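Local coordinates for probable alginate O-acetylase AlgJ (Pseudomonas putida, PDB 4O8V), which probably works with AlgI and AlgF in an inner membrane complex that adds acetyl groups to mannuronate residues of alginate, at residues 21-26 against 275-280; 68-73 against 108-113; 96-101 against 136-141; 230-233 against 237-240. All coordinates share one frame; numbering follows the deposited sequence.

Contact 1: 21-26 against 275-280; sequences SDEEFK and PERYLP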
loop_
_atom_site.group_PDB
_atom_site.type_symbol
_atom_site.label_atom_id
_atom_site.label_comp_id
_atom_site.label_asym_id
_atom_site.label_seq_id
_atom_site.Cartn_x
_atom_site.Cartn_y
_atom_site.Cartn_z
ATOM N N SER A 21 -6.437 -12.494 -4.175
ATOM C CA SER A 21 -5.873 -13.021 -2.930
ATOM C C SER A 21 -6.984 -13.427 -1.982
ATOM O O SER A 21 -7.902 -12.637 -1.745
ATOM C CB SER A 21 -5.005 -11.969 -2.231
ATOM O OG SER A 21 -4.684 -12.426 -0.927
ATOM N N ASP A 22 -6.911 -14.622 -1.406
ATOM C CA ASP A 22 -7.956 -15.014 -0.455
ATOM C C ASP A 22 -7.830 -14.216 0.849
ATOM O O ASP A 22 -8.717 -14.267 1.693
ATOM C CB ASP A 22 -7.956 -16.536 -0.198
ATOM C CG ASP A 22 -6.837 -16.995 0.701
ATOM O OD1 ASP A 22 -5.766 -16.348 0.754
ATOM O OD2 ASP A 22 -7.037 -18.031 1.365
ATOM N N GLU A 23 -6.758 -13.434 0.987
ATOM C CA GLU A 23 -6.621 -12.542 2.141
ATOM C C GLU A 23 -7.645 -11.405 2.064
ATOM O O GLU A 23 -7.930 -10.737 3.064
ATOM C CB GLU A 23 -5.190 -11.987 2.236
ATOM C CG GLU A 23 -4.133 -13.052 2.483
ATOM C CD GLU A 23 -2.714 -12.487 2.581
ATOM O OE1 GLU A 23 -2.483 -11.320 2.200
ATOM O OE2 GLU A 23 -1.820 -13.219 3.044
ATOM N N GLU A 24 -8.206 -11.196 0.874
ATOM C CA GLU A 24 -9.264 -10.212 0.695
ATOM C C GLU A 24 -10.635 -10.855 0.882
ATOM O O GLU A 24 -11.664 -10.188 0.761
ATOM C CB GLU A 24 -9.157 -9.551 -0.693
ATOM C CG GLU A 24 -8.024 -8.506 -0.751
ATOM C CD GLU A 24 -7.770 -7.933 -2.138
ATOM O OE1 GLU A 24 -8.514 -8.267 -3.094
ATOM O OE2 GLU A 24 -6.813 -7.134 -2.283
ATOM N N PHE A 25 -10.640 -12.158 1.174
ATOM C CA PHE A 25 -11.885 -12.921 1.320
ATOM C C PHE A 25 -12.065 -13.551 2.704
ATOM O O PHE A 25 -13.169 -13.565 3.256
ATOM C CB PHE A 25 -11.950 -14.057 0.290
ATOM C CG PHE A 25 -12.195 -13.602 -1.113
ATOM C CD1 PHE A 25 -11.229 -12.893 -1.796
ATOM C CD2 PHE A 25 -13.382 -13.923 -1.765
ATOM C CE1 PHE A 25 -11.452 -12.472 -3.112
ATOM C CE2 PHE A 25 -13.609 -13.515 -3.079
ATOM C CZ PHE A 25 -12.644 -12.779 -3.747
ATOM N N LYS A 26 -10.986 -14.125 3.233
ATOM C CA LYS A 26 -11.076 -15.051 4.370
ATOM C C LYS A 26 -11.466 -14.341 5.664
ATOM O O LYS A 26 -11.044 -13.213 5.907
ATOM C CB LYS A 26 -9.738 -15.783 4.576
ATOM C CG LYS A 26 -8.594 -14.865 5.045
ATOM C CD LYS A 26 -7.269 -15.606 5.239
ATOM C CE LYS A 26 -6.847 -16.312 3.958
ATOM N NZ LYS A 26 -5.468 -16.893 3.991
ATOM N N PRO A 275 -2.151 -1.643 2.735
ATOM C CA PRO A 275 -3.331 -2.188 2.059
ATOM C C PRO A 275 -4.407 -2.640 3.071
ATOM O O PRO A 275 -4.062 -3.154 4.138
ATOM C CB PRO A 275 -2.769 -3.389 1.270
ATOM C CG PRO A 275 -1.280 -3.067 1.107
ATOM C CD PRO A 275 -0.933 -2.418 2.448
ATOM N N GLU A 276 -5.683 -2.454 2.748
ATOM C CA GLU A 276 -6.734 -2.657 3.745
ATOM C C GLU A 276 -6.779 -4.071 4.342
ATOM O O GLU A 276 -7.052 -4.225 5.529
ATOM C CB GLU A 276 -8.107 -2.291 3.161
ATOM C CG GLU A 276 -8.607 -3.219 2.060
ATOM C CD GLU A 276 -10.103 -3.090 1.787
ATOM O OE1 GLU A 276 -10.914 -3.710 2.512
ATOM O OE2 GLU A 276 -10.475 -2.396 0.823
ATOM N N ARG A 277 -6.477 -5.099 3.546
ATOM C CA ARG A 277 -6.626 -6.474 4.004
ATOM C C ARG A 277 -5.699 -6.837 5.166
ATOM O O ARG A 277 -5.920 -7.840 5.829
ATOM C CB ARG A 277 -6.385 -7.459 2.851
ATOM C CG ARG A 277 -4.903 -7.634 2.452
ATOM C CD ARG A 277 -4.826 -8.526 1.200
ATOM N NE ARG A 277 -3.484 -8.986 0.837
ATOM C CZ ARG A 277 -2.751 -8.425 -0.124
ATOM N NH1 ARG A 277 -3.217 -7.364 -0.771
ATOM N NH2 ARG A 277 -1.552 -8.909 -0.426
ATOM N N TYR A 278 -4.666 -6.031 5.395
ATOM C CA TYR A 278 -3.717 -6.303 6.480
ATOM C C TYR A 278 -4.214 -5.858 7.850
ATOM O O TYR A 278 -3.638 -6.245 8.861
ATOM C CB TYR A 278 -2.364 -5.626 6.211
ATOM C CG TYR A 278 -1.560 -6.278 5.107
ATOM C CD1 TYR A 278 -0.878 -7.478 5.326
ATOM C CD2 TYR A 278 -1.496 -5.701 3.845
ATOM C CE1 TYR A 278 -0.150 -8.081 4.307
ATOM C CE2 TYR A 278 -0.777 -6.293 2.827
ATOM C CZ TYR A 278 -0.103 -7.478 3.059
ATOM O OH TYR A 278 0.615 -8.053 2.027
ATOM N N LEU A 279 -5.252 -5.026 7.899
ATOM C CA LEU A 279 -5.688 -4.484 9.194
ATOM C C LEU A 279 -6.172 -5.587 10.161
ATOM O O LEU A 279 -5.832 -5.563 11.344
ATOM C CB LEU A 279 -6.787 -3.429 9.005
ATOM C CG LEU A 279 -7.187 -2.689 10.294
ATOM C CD1 LEU A 279 -6.023 -1.906 10.867
ATOM C CD2 LEU A 279 -8.367 -1.773 10.039
ATOM N N PRO A 280 -6.944 -6.573 9.668
ATOM C CA PRO A 280 -7.312 -7.598 10.653
ATOM C C PRO A 280 -6.381 -8.809 10.650
ATOM O O PRO A 280 -6.808 -9.892 11.051
ATOM C CB PRO A 280 -8.718 -7.991 10.222
ATOM C CG PRO A 280 -8.707 -7.812 8.725
ATOM C CD PRO A 280 -7.761 -6.670 8.439
HETATM O O HOH W 1 -7.830 -9.793 5.678
HETATM O O HOH W 2 -5.739 -5.659 0.034
#
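A salt-bridge network of E23, E24 and R277 joins two short 3-10 turns here, beside the presumed catalytic centre of this SGNH hydrolase-like domain; the R277 side chain lies about 6 Å from those of S218 and H122, assigned by similarity as nucleophile and proton acceptor. R277 carries most of the contact. Its CG sits between the backbone N and the carbonyl carbon (chi1 75°), and from there the chain runs extended to NE, with CD passing 3.6 Å from E23 CB and 3.7 Å from E24 CG. At the end, NE donates to E23 OE1 at 2.9 Å, almost straight at 175°. The acceptor lies in the guanidinium plane and uses its anti lone pair, although the carboxylate itself is turned 42° from that plane. E24 is a weaker mate: its OE2 is a long 3.9 Å from R277 NH1, and water 2 joins these same two atoms. The E24 carboxylate is also gripped by the backbone N atoms of K64 and A65, which would fix it beside the arginine. Behind the guanidinium, Y278 CE2 covers one face, 4.1 Å above the plane, and Y219 OH takes a weak bond from NH1. A leucine in place of R277 would probably leave the E23 carboxylate without its charge partner and free to turn. Within 21-26, S21 OG accepts from E23 N, an ST turn. Water 1 bridges the two backbones, donating to E23 O at 2.8 Å and to R277 O.

Contact 2: 68-73 against 108-113; sequences YTEYLG and QAKARG
The Y68 ring meets K110 obliquely, with the lysine CE 3.5 Å from ring atom CE1, while water 3 lies in the plane of the ring at its hydroxyl edge. W18 also meets this ring, the planes about 35° apart. Next along the loop, the Y71 ring has E70 CG over one face, offset toward the rim, and it is Y71 that stacks with W18. The side chains of Y68 and K110 run antiparallel past one another, bringing K110 CG to 3.8 Å from Y68 OH. Beyond CG the lysine chain bends at chi3 (67°), and its ammonium ends in front of E70. There K110 NZ bonds to E70 OE2 at 2.8 Å, on its syn lone pair, with a weak second bond to E70 OE1 at 3.0 Å; V67 O takes another bond from the same nitrogen. Y68 OH is bonded to V115 N and lies 2.6 Å from water 3, which donates on to K110 O. The salt bridge is the more solvent-exposed half, whereas the tyrosine is buried. The contact thus ties the 3-10 turn after helix 64-67 to the chain around the end of helix 103-109, where A109 packs against helix 125-141.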
loop_
_atom_site.group_PDB
_atom_site.type_symbol
_atom_site.label_atom_id
_atom_site.label_comp_id
_atom_site.label_asym_id
_atom_site.label_seq_id
_atom_site.Cartn_x
_atom_site.Cartn_y
_atom_site.Cartn_z
ATOM N N TYR A 68 -12.565 -4.189 -8.122
ATOM C CA TYR A 68 -13.045 -4.994 -9.266
ATOM C C TYR A 68 -14.091 -6.049 -8.875
ATOM O O TYR A 68 -13.985 -7.228 -9.227
ATOM C CB TYR A 68 -11.835 -5.632 -9.980
ATOM C CG TYR A 68 -11.131 -4.624 -10.859
ATOM C CD1 TYR A 68 -11.671 -4.278 -12.102
ATOM C CD2 TYR A 68 -9.961 -3.975 -10.433
ATOM C CE1 TYR A 68 -11.064 -3.331 -12.910
ATOM C CE2 TYR A 68 -9.336 -3.012 -11.240
ATOM C CZ TYR A 68 -9.902 -2.691 -12.473
ATOM O OH TYR A 68 -9.312 -1.734 -13.274
ATOM N N THR A 69 -15.146 -5.615 -8.194
ATOM C CA THR A 69 -16.221 -6.533 -7.796
ATOM C C THR A 69 -16.902 -7.180 -8.991
ATOM O O THR A 69 -17.525 -8.248 -8.871
ATOM C CB THR A 69 -17.307 -5.828 -6.972
ATOM O OG1 THR A 69 -17.936 -4.825 -7.777
ATOM C CG2 THR A 69 -16.703 -5.171 -5.753
ATOM N N GLU A 70 -16.782 -6.546 -10.153
ATOM C CA GLU A 70 -17.482 -7.049 -11.325
ATOM C C GLU A 70 -16.815 -8.318 -11.852
ATOM O O GLU A 70 -17.392 -9.023 -12.681
ATOM C CB GLU A 70 -17.560 -5.975 -12.429
ATOM C CG GLU A 70 -16.228 -5.559 -13.037
ATOM C CD GLU A 70 -15.660 -4.282 -12.397
ATOM O OE1 GLU A 70 -15.792 -4.108 -11.162
ATOM O OE2 GLU A 70 -15.098 -3.446 -13.140
ATOM N N TYR A 71 -15.613 -8.616 -11.367
ATOM C CA TYR A 71 -14.927 -9.838 -11.790
ATOM C C TYR A 71 -14.909 -10.895 -10.692
ATOM O O TYR A 71 -14.230 -11.908 -10.814
ATOM C CB TYR A 71 -13.495 -9.523 -12.254
ATOM C CG TYR A 71 -13.484 -8.685 -13.515
ATOM C CD1 TYR A 71 -14.117 -9.127 -14.667
ATOM C CD2 TYR A 71 -12.849 -7.445 -13.546
ATOM C CE1 TYR A 71 -14.120 -8.362 -15.823
ATOM C CE2 TYR A 71 -12.851 -6.665 -14.694
ATOM C CZ TYR A 71 -13.493 -7.131 -15.825
ATOM O OH TYR A 71 -13.494 -6.377 -16.978
ATOM N N LEU A 72 -15.672 -10.664 -9.628
ATOM C CA LEU A 72 -15.904 -11.712 -8.642
ATOM C C LEU A 72 -16.572 -12.918 -9.277
ATOM O O LEU A 72 -17.470 -12.804 -10.136
ATOM C CB LEU A 72 -16.746 -11.193 -7.479
ATOM C CG LEU A 72 -15.978 -10.163 -6.648
ATOM C CD1 LEU A 72 -16.852 -9.659 -5.526
ATOM C CD2 LEU A 72 -14.682 -10.764 -6.095
ATOM N N GLY A 73 -16.123 -14.094 -8.863
ATOM C CA GLY A 73 -16.718 -15.327 -9.348
ATOM C C GLY A 73 -17.781 -15.829 -8.395
ATOM O O GLY A 73 -18.552 -15.046 -7.842
ATOM N N GLN A 108 -12.560 5.993 -10.273
ATOM C CA GLN A 108 -12.735 6.918 -11.394
ATOM C C GLN A 108 -11.849 6.463 -12.553
ATOM O O GLN A 108 -12.268 6.445 -13.717
ATOM C CB GLN A 108 -12.395 8.358 -10.965
ATOM C CG GLN A 108 -12.600 9.443 -12.032
ATOM C CD GLN A 108 -12.210 10.845 -11.543
ATOM O OE1 GLN A 108 -11.163 11.035 -10.918
ATOM N NE2 GLN A 108 -13.064 11.825 -11.820
ATOM N N ALA A 109 -10.633 6.042 -12.214
ATOM C CA ALA A 109 -9.612 5.732 -13.220
ATOM C C ALA A 109 -9.821 4.399 -13.974
ATOM O O ALA A 109 -9.156 4.150 -14.984
ATOM C CB ALA A 109 -8.216 5.728 -12.551
ATOM N N LYS A 110 -10.734 3.552 -13.515
ATOM C CA LYS A 110 -11.019 2.296 -14.234
ATOM C C LYS A 110 -11.446 2.506 -15.702
ATOM O O LYS A 110 -11.254 1.622 -16.552
ATOM C CB LYS A 110 -12.106 1.489 -13.506
ATOM C CG LYS A 110 -11.683 0.966 -12.139
ATOM C CD LYS A 110 -12.859 0.396 -11.375
ATOM C CE LYS A 110 -13.408 -0.869 -12.017
ATOM N NZ LYS A 110 -14.621 -1.377 -11.318
ATOM N N ALA A 111 -12.025 3.657 -16.000
ATOM C CA ALA A 111 -12.458 3.932 -17.374
ATOM C C ALA A 111 -11.273 4.018 -18.339
ATOM O O ALA A 111 -11.416 3.746 -19.538
ATOM C CB ALA A 111 -13.272 5.198 -17.421
ATOM N N ARG A 112 -10.103 4.385 -17.813
ATOM C CA ARG A 112 -8.903 4.544 -18.628
ATOM C C ARG A 112 -8.217 3.212 -18.953
ATOM O O ARG A 112 -7.529 3.090 -19.971
ATOM C CB ARG A 112 -7.892 5.476 -17.907
ATOM C CG ARG A 112 -8.404 6.895 -17.669
ATOM C CD ARG A 112 -7.616 7.565 -16.541
ATOM N NE ARG A 112 -6.190 7.643 -16.836
ATOM C CZ ARG A 112 -5.271 8.078 -15.975
ATOM N NH1 ARG A 112 -5.638 8.470 -14.762
ATOM N NH2 ARG A 112 -3.988 8.126 -16.326
ATOM N N GLY A 113 -8.391 2.225 -18.081
ATOM C CA GLY A 113 -7.720 0.950 -18.218
ATOM C C GLY A 113 -7.641 0.285 -16.856
ATOM O O GLY A 113 -8.264 0.755 -15.906
HETATM O O HOH W 3 -10.637 -1.048 -15.430
#

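Contact 3: 96-101 against 136-141; sequences NVFAPD and AEAVSR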
loop_
_atom_site.group_PDB
_atom_site.type_symbol
_atom_site.label_atom_id
_atom_site.label_comp_id
_atom_site.label_asym_id
_atom_site.label_seq_id
_atom_site.Cartn_x
_atom_site.Cartn_y
_atom_site.Cartn_z
ATOM N N ASN A 96 -6.705 10.540 14.781
ATOM C CA ASN A 96 -6.031 11.722 14.230
ATOM C C ASN A 96 -4.919 11.368 13.251
ATOM O O ASN A 96 -3.887 12.038 13.201
ATOM C CB ASN A 96 -5.460 12.597 15.355
ATOM C CG ASN A 96 -6.480 12.892 16.423
ATOM O OD1 ASN A 96 -6.553 12.196 17.448
ATOM N ND2 ASN A 96 -7.301 13.918 16.186
ATOM N N VAL A 97 -5.137 10.307 12.477
ATOM C CA VAL A 97 -4.217 9.909 11.426
ATOM C C VAL A 97 -4.755 10.395 10.079
ATOM O O VAL A 97 -5.906 10.131 9.734
ATOM C CB VAL A 97 -4.019 8.384 11.418
ATOM C CG1 VAL A 97 -3.246 7.932 10.180
ATOM C CG2 VAL A 97 -3.289 7.962 12.708
ATOM N N PHE A 98 -3.922 11.123 9.340
ATOM C CA PHE A 98 -4.290 11.668 8.029
ATOM C C PHE A 98 -4.232 10.597 6.942
ATOM O O PHE A 98 -3.148 10.078 6.629
ATOM C CB PHE A 98 -3.365 12.833 7.691
ATOM C CG PHE A 98 -3.703 13.544 6.414
ATOM C CD1 PHE A 98 -4.979 14.033 6.189
ATOM C CD2 PHE A 98 -2.733 13.750 5.449
ATOM C CE1 PHE A 98 -5.289 14.709 5.010
ATOM C CE2 PHE A 98 -3.030 14.437 4.280
ATOM C CZ PHE A 98 -4.315 14.906 4.057
ATOM N N ALA A 99 -5.386 10.277 6.357
ATOM C CA ALA A 99 -5.488 9.168 5.402
ATOM C C ALA A 99 -6.368 9.557 4.223
ATOM O O ALA A 99 -7.585 9.355 4.246
ATOM C CB ALA A 99 -6.041 7.902 6.082
ATOM N N PRO A 100 -5.752 10.128 3.187
ATOM C CA PRO A 100 -6.500 10.547 1.995
ATOM C C PRO A 100 -7.213 9.380 1.323
ATOM O O PRO A 100 -6.736 8.246 1.326
ATOM C CB PRO A 100 -5.410 11.122 1.083
ATOM C CG PRO A 100 -4.306 11.546 2.045
ATOM C CD PRO A 100 -4.322 10.481 3.106
ATOM N N ASP A 101 -8.369 9.667 0.739
ATOM C CA ASP A 101 -9.136 8.614 0.088
ATOM C C ASP A 101 -8.536 8.218 -1.256
ATOM O O ASP A 101 -8.428 9.043 -2.159
ATOM C CB ASP A 101 -10.581 9.059 -0.099
ATOM C CG ASP A 101 -11.430 7.972 -0.739
ATOM O OD1 ASP A 101 -11.856 7.041 -0.029
ATOM O OD2 ASP A 101 -11.637 8.037 -1.957
ATOM N N ALA A 136 -0.441 13.309 -3.471
ATOM C CA ALA A 136 0.215 14.594 -3.674
ATOM C C ALA A 136 -0.754 15.779 -3.564
ATOM O O ALA A 136 -0.378 16.827 -3.052
ATOM C CB ALA A 136 0.925 14.628 -5.021
ATOM N N GLU A 137 -1.986 15.614 -4.053
ATOM C CA GLU A 137 -2.997 16.658 -3.909
ATOM C C GLU A 137 -3.232 16.947 -2.431
ATOM O O GLU A 137 -3.260 18.111 -2.005
ATOM C CB GLU A 137 -4.319 16.267 -4.578
ATOM C CG GLU A 137 -5.334 17.410 -4.600
ATOM C CD GLU A 137 -6.714 17.003 -5.111
ATOM O OE1 GLU A 137 -6.840 15.952 -5.773
ATOM O OE2 GLU A 137 -7.683 17.746 -4.834
ATOM N N ALA A 138 -3.387 15.880 -1.655
ATOM C CA ALA A 138 -3.656 16.007 -0.235
ATOM C C ALA A 138 -2.476 16.665 0.481
ATOM O O ALA A 138 -2.669 17.564 1.295
ATOM C CB ALA A 138 -3.967 14.656 0.369
ATOM N N VAL A 139 -1.262 16.233 0.156
ATOM C CA VAL A 139 -0.060 16.832 0.729
ATOM C C VAL A 139 0.013 18.331 0.434
ATOM O O VAL A 139 0.304 19.134 1.336
ATOM C CB VAL A 139 1.218 16.118 0.219
ATOM C CG1 VAL A 139 2.487 16.947 0.505
ATOM C CG2 VAL A 139 1.335 14.736 0.838
ATOM N N SER A 140 -0.272 18.723 -0.811
ATOM C CA SER A 140 -0.290 20.128 -1.184
ATOM C C SER A 140 -1.390 20.882 -0.440
ATOM O O SER A 140 -1.178 21.992 0.036
ATOM C CB SER A 140 -0.470 20.280 -2.703
ATOM O OG SER A 140 -0.707 21.613 -3.065
ATOM N N ARG A 141 -2.561 20.269 -0.327
ATOM C CA ARG A 141 -3.712 20.914 0.301
ATOM C C ARG A 141 -3.429 21.261 1.766
ATOM O O ARG A 141 -3.869 22.301 2.249
ATOM C CB ARG A 141 -4.942 20.002 0.204
ATOM C CG ARG A 141 -6.251 20.690 -0.133
ATOM C CD ARG A 141 -7.172 19.725 -0.891
ATOM N NE ARG A 141 -7.141 18.391 -0.293
ATOM C CZ ARG A 141 -7.296 17.254 -0.972
ATOM N NH1 ARG A 141 -7.502 17.283 -2.281
ATOM N NH2 ARG A 141 -7.244 16.085 -0.345
#
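F98 reaches from its loop to the methyl group of A138 on helix 125-141, and its path is easily followed. Its CB points toward the helix, and CG lies anti to the backbone N (chi1 -176°), which carries the ring outward in that direction. CG and the near half of the ring stay short of the helix; the far rim makes the contact. CE2 is 4.0 Å from A138 CB, and CZ comes closer, to 3.7 Å from the same methyl, with A138 O at 4.2 Å from CZ. The approach is oblique. P100 completes the grip: its CG sits over one face of the F98 ring, offset toward the rim, and itself touches A138 CB at 3.5 Å. The proline CG and the phenylalanine rim therefore meet the methyl from the same side, and the packing is wholly apolar. On the helix, the R141 guanidinium lies back over the preceding turn, with A138 CA 3.5 Å above its plane. Both F98 and P100 also touch V57, and the F98 backbone is hydrogen-bonded to L58, so the loop runs alongside outer strand 55-61. Further on, D101 caps A104 N as helix 103-109 begins. A loop along the edge strand whose side chains pack against a flanking helix is consistent with the alpha/beta/alpha layering of the SGNH hydrolase fold.

Contact 4: 230-233 against 237-240; sequences ALQQ and SDVA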
loop_
_atom_site.group_PDB
_atom_site.type_symbol
_atom_site.label_atom_id
_atom_site.label_comp_id
_atom_site.label_asym_id
_atom_site.label_seq_id
_atom_site.Cartn_x
_atom_site.Cartn_y
_atom_site.Cartn_z
ATOM N N ALA A 230 6.347 7.628 -9.146
ATOM C CA ALA A 230 5.089 8.355 -9.330
ATOM C C ALA A 230 4.926 9.407 -8.217
ATOM O O ALA A 230 4.481 10.530 -8.462
ATOM C CB ALA A 230 3.912 7.395 -9.354
ATOM N N LEU A 231 5.327 9.045 -7.004
ATOM C CA LEU A 231 5.319 9.964 -5.869
ATOM C C LEU A 231 6.311 11.122 -6.044
ATOM O O LEU A 231 5.957 12.272 -5.811
ATOM C CB LEU A 231 5.641 9.215 -4.560
ATOM C CG LEU A 231 4.507 8.418 -3.923
ATOM C CD1 LEU A 231 5.012 7.543 -2.758
ATOM C CD2 LEU A 231 3.389 9.390 -3.491
ATOM N N GLN A 232 7.550 10.809 -6.420
ATOM C CA GLN A 232 8.553 11.838 -6.697
ATOM C C GLN A 232 8.020 12.845 -7.700
ATOM O O GLN A 232 8.050 14.053 -7.467
ATOM C CB GLN A 232 9.843 11.220 -7.234
ATOM C CG GLN A 232 10.635 10.422 -6.210
ATOM C CD GLN A 232 11.747 9.620 -6.854
ATOM O OE1 GLN A 232 11.626 9.176 -7.993
ATOM N NE2 GLN A 232 12.832 9.417 -6.121
ATOM N N GLN A 233 7.502 12.338 -8.816
ATOM C CA GLN A 233 6.955 13.208 -9.840
ATOM C C GLN A 233 5.758 14.027 -9.361
ATOM O O GLN A 233 5.687 15.225 -9.618
ATOM C CB GLN A 233 6.563 12.400 -11.067
ATOM C CG GLN A 233 6.041 13.286 -12.192
ATOM C CD GLN A 233 6.103 12.598 -13.519
ATOM O OE1 GLN A 233 7.186 12.299 -14.018
ATOM N NE2 GLN A 233 4.941 12.326 -14.103
ATOM N N SER A 237 9.278 16.214 -5.471
ATOM C CA SER A 237 10.195 16.059 -4.339
ATOM C C SER A 237 10.982 14.754 -4.404
ATOM O O SER A 237 10.468 13.747 -4.893
ATOM C CB SER A 237 9.421 16.099 -3.023
ATOM O OG SER A 237 10.292 15.909 -1.918
ATOM N N ASP A 238 12.231 14.749 -3.944
ATOM C CA ASP A 238 12.912 13.461 -3.846
ATOM C C ASP A 238 12.202 12.684 -2.748
ATOM O O ASP A 238 11.580 13.272 -1.860
ATOM C CB ASP A 238 14.413 13.605 -3.557
ATOM C CG ASP A 238 15.187 12.306 -3.809
ATOM O OD1 ASP A 238 14.613 11.347 -4.370
ATOM O OD2 ASP A 238 16.386 12.251 -3.464
ATOM N N VAL A 239 12.256 11.362 -2.847
ATOM C CA VAL A 239 11.598 10.453 -1.918
ATOM C C VAL A 239 12.518 9.265 -1.682
ATOM O O VAL A 239 13.045 8.696 -2.646
ATOM C CB VAL A 239 10.224 9.922 -2.447
ATOM C CG1 VAL A 239 9.580 9.019 -1.400
ATOM C CG2 VAL A 239 9.276 11.058 -2.807
ATOM N N ALA A 240 12.726 8.891 -0.419
ATOM C CA ALA A 240 13.518 7.702 -0.124
ATOM C C ALA A 240 12.602 6.509 0.152
ATOM O O ALA A 240 11.571 6.650 0.818
ATOM C CB ALA A 240 14.446 7.953 1.070
#
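Q232 and S237 are joined at the tight end of the contact, where the chain leaves helix 227-235 on its way to strand 239-241. S237 N donates to Q232 O at 3.2 Å, the N-H...O angle 161°, in the carbonyl plane and on a lone pair. Within 237-240, S237 OG donates forward to D238 O at 2.9 Å. The return contact across the segments is a CA-H...O approach of Q232 CA to S237 O at 3.3 Å. Beside it V239, whose CB points at the helix, sets its CG2 3.7 Å from Q232 CG and more distantly, at 4.4 Å, from L231 CB; that branch lies anti to the carbonyl carbon and beside the backbone N, which turns it to the helix. The other side is looser. There the extended Q232 side chain lies alongside D238 with its amide turned 43° from the carboxylate, and NE2 makes only a weak bond to OD1 (3.2 Å). D238 was modelled in two conformers, which makes this link doubtful. In the conformer given, OD1 also accepts from V239 N, which meets it from above the carboxylate plane. Cutting Q232 back to an alanine is likely to leave V239 CG2 without the CG it packs on. The contact closes the beta-alpha-beta crossover from strand 212-215 through helix 227-235 to outer strand 239-241, with L231 and V239 both packing on L214 of the neighbouring strand.

Contact 1 spans the chain, bringing a loop after strand 19-21 to the turn that follows strand 269-275, and the other three fall between its segments. Contacts 2 and 3 interleave: 68-73, 96-101, 108-113 and 136-141 alternate, involving the successive helices 103-109 and 125-141. Contact 4 follows both. Contacts 1 and 2 touch through F25 CZ and L72 CD2, 3.7 Å apart, although their centres are 18 Å apart. Contacts 3 and 4 lie 16 Å apart between centres, bridged by helix 125-141 packing on helix 227-235. Contact 3 lies beside outer strand 55-61 and contact 4 includes part of outer strand 239-241, at the two edges of the parallel sheet, while contact 1 lies nearest the presumed catalytic residues.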